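Local coordinates for RND efflux system, outer membrane lipoprotein, NodT family (Burkholderia mallei, PDB 6U94), which probably acts as the outer membrane channel component of an RND-type efflux system, carrying substrates out of the cell, at residues A[283-286]-A[287-291]. Residues are numbered along the deposited sequence; the frame is centred on the assembly and turned at random.
Sequences PDIM and AAEHR
Ala-287, Ala-288, Glu-289 and His-290 each give their backbone N-H to the carbonyl four residues back, on Pro-283, Asp-284, Ile-285 and Met-286, in one unbroken helical run. The first two bonds are longer, Ala-287 N to Pro-283 O being 3.2 Å, than the last two, with His-290 N 2.9 Å from Met-286 O. Proline suits the first turn, where its missing N-H costs no bond within the helix and its ring reaches helices 132-142 and 156-203. The carboxylate of Asp-284 forms a salt bridge with Arg-282 just before the helix. One turn apart, Ile-285 and Glu-289 meet through aliphatic carbons, CG2 to CG at 4.2 Å. With its CG anti to the carbonyl carbon (chi1 -64°), Glu-289 runs past Ile-285 O, and OE2 of this buried residue takes a salt bridge from Arg-303 and a hydrogen bond with Tyr-367 OH. Ala-288, small enough for a helix-helix contact, touches Tyr-367 of helix 362-415, whereas the longer Met-286 reaches Glu-156, Glu-157 and Arg-160 of helix 156-203. This is the i to i+4 pattern of an α-helix's first turns, here in a short helix packed between long helices of an outer membrane factor subunit.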
ATOM      1  N   PRO A 283      -0.708  17.672   3.185  1.00 60.25           N
ATOM      2  CA  PRO A 283      -1.426  18.711   2.432  1.00 61.08           C
ATOM      3  C   PRO A 283      -2.760  19.122   3.040  1.00 62.49           C
ATOM      4  O   PRO A 283      -3.162  20.280   2.871  1.00 64.14           O
ATOM      5  CB  PRO A 283      -1.601  18.070   1.050  1.00 62.50           C
ATOM      6  CG  PRO A 283      -0.411  17.178   0.929  1.00 61.89           C
ATOM      7  CD  PRO A 283      -0.208  16.603   2.303  1.00 59.67           C
ATOM      8  N   ASP A 284      -3.461  18.234   3.751  1.00 57.44           N
ATOM      9  CA  ASP A 284      -4.729  18.641   4.346  1.00 54.14           C
ATOM     10  C   ASP A 284      -4.544  19.427   5.635  1.00 56.65           C
ATOM     11  O   ASP A 284      -5.442  20.188   6.017  1.00 59.56           O
ATOM     12  CB  ASP A 284      -5.639  17.429   4.590  1.00 56.50           C
ATOM     13  CG  ASP A 284      -4.955  16.294   5.354  1.00 54.69           C
ATOM     14  OD1 ASP A 284      -3.743  16.371   5.644  1.00 50.75           O
ATOM     15  OD2 ASP A 284      -5.654  15.309   5.664  1.00 55.72           O
ATOM     16  N   ILE A 285      -3.399  19.285   6.301  1.00 52.34           N
ATOM     17  CA  ILE A 285      -3.138  20.117   7.470  1.00 53.20           C
ATOM     18  C   ILE A 285      -2.549  21.465   7.057  1.00 52.43           C
ATOM     19  O   ILE A 285      -2.832  22.489   7.686  1.00 54.23           O
ATOM     20  CB  ILE A 285      -2.235  19.372   8.471  1.00 51.19           C
ATOM     21  CG1 ILE A 285      -2.973  18.155   9.035  1.00 50.74           C
ATOM     22  CG2 ILE A 285      -1.792  20.295   9.610  1.00 43.58           C
ATOM     23  CD1 ILE A 285      -2.241  17.467  10.159  1.00 48.78           C
ATOM     24  N   MET A 286      -1.733  21.488   5.996  1.00 54.96           N
ATOM     25  CA  MET A 286      -1.233  22.754   5.457  1.00 57.53           C
ATOM     26  C   MET A 286      -2.381  23.655   5.024  1.00 55.65           C
ATOM     27  O   MET A 286      -2.416  24.844   5.361  1.00 59.93           O
ATOM     28  CB  MET A 286      -0.293  22.492   4.279  1.00 61.82           C
ATOM     29  CG  MET A 286       0.948  21.681   4.618  1.00 65.49           C
ATOM     30  SD  MET A 286       1.930  21.314   3.148  1.00 68.90           S
ATOM     31  CE  MET A 286       2.334  22.977   2.609  1.00 68.56           C
ATOM     32  N   ALA A 287      -3.337  23.100   4.278  1.00 55.50           N
ATOM     33  CA  ALA A 287      -4.480  23.891   3.835  1.00 61.50           C
ATOM     34  C   ALA A 287      -5.327  24.345   5.017  1.00 62.45           C
ATOM     35  O   ALA A 287      -5.834  25.473   5.031  1.00 65.16           O
ATOM     36  CB  ALA A 287      -5.323  23.087   2.847  1.00 57.86           C
ATOM     37  N   ALA A 288      -5.481  23.481   6.025  1.00 61.30           N
ATOM     38  CA  ALA A 288      -6.269  23.852   7.195  1.00 58.89           C
ATOM     39  C   ALA A 288      -5.601  24.977   7.976  1.00 57.93           C
ATOM     40  O   ALA A 288      -6.282  25.881   8.474  1.00 57.80           O
ATOM     41  CB  ALA A 288      -6.493  22.634   8.089  1.00 54.76           C
ATOM     42  N   GLU A 289      -4.271  24.938   8.101  1.00 53.80           N
ATOM     43  CA  GLU A 289      -3.566  26.017   8.786  1.00 53.19           C
ATOM     44  C   GLU A 289      -3.575  27.299   7.962  1.00 59.09           C
ATOM     45  O   GLU A 289      -3.625  28.395   8.529  1.00 59.16           O
ATOM     46  CB  GLU A 289      -2.133  25.593   9.111  1.00 55.00           C
ATOM     47  CG  GLU A 289      -2.055  24.425  10.085  1.00 57.95           C
ATOM     48  CD  GLU A 289      -0.668  24.209  10.662  1.00 62.02           C
ATOM     49  OE1 GLU A 289       0.324  24.335   9.916  1.00 62.63           O
ATOM     50  OE2 GLU A 289      -0.577  23.913  11.873  1.00 61.83           O
ATOM     51  N   HIS A 290      -3.542  27.182   6.633  1.00 59.95           N
ATOM     52  CA  HIS A 290      -3.629  28.353   5.763  0.59 65.16           C
ATOM     53  C   HIS A 290      -4.972  29.055   5.923  1.00 68.74           C
ATOM     54  O   HIS A 290      -5.050  30.289   5.962  1.00 70.88           O
ATOM     55  CB  HIS A 290      -3.408  27.923   4.311  0.59 66.26           C
ATOM     56  CG  HIS A 290      -3.562  29.027   3.309  0.59 67.80           C
ATOM     57  ND1 HIS A 290      -4.792  29.506   2.907  0.59 68.16           N
ATOM     58  CD2 HIS A 290      -2.640  29.728   2.608  0.59 65.16           C
ATOM     59  CE1 HIS A 290      -4.619  30.462   2.013  0.59 66.52           C
ATOM     60  NE2 HIS A 290      -3.323  30.615   1.813  0.59 67.16           N
ATOM     61  N   ARG A 291      -6.053  28.273   6.007  1.00 68.21           N
ATOM     62  CA  ARG A 291      -7.376  28.865   6.187  1.00 69.62           C
ATOM     63  C   ARG A 291      -7.475  29.617   7.509  1.00 67.37           C
ATOM     64  O   ARG A 291      -8.167  30.638   7.601  1.00 68.40           O
ATOM     65  CB  ARG A 291      -8.460  27.789   6.106  1.00 74.82           C
ATOM     66  CG  ARG A 291      -8.909  27.459   4.696  1.00 81.79           C
ATOM     67  CD  ARG A 291     -10.084  26.493   4.702  1.00 86.81           C
ATOM     68  NE  ARG A 291      -9.876  25.387   3.773  1.00 91.73           N
ATOM     69  CZ  ARG A 291      -9.526  24.158   4.139  1.00 90.85           C
ATOM     70  NH1 ARG A 291      -9.357  23.867   5.422  1.00 86.89           N
ATOM     71  NH2 ARG A 291      -9.355  23.216   3.222  1.00 93.63           N
TER
HETATM   72  O   HOH W   1      -7.542  20.846   4.959  1.00 76.75           O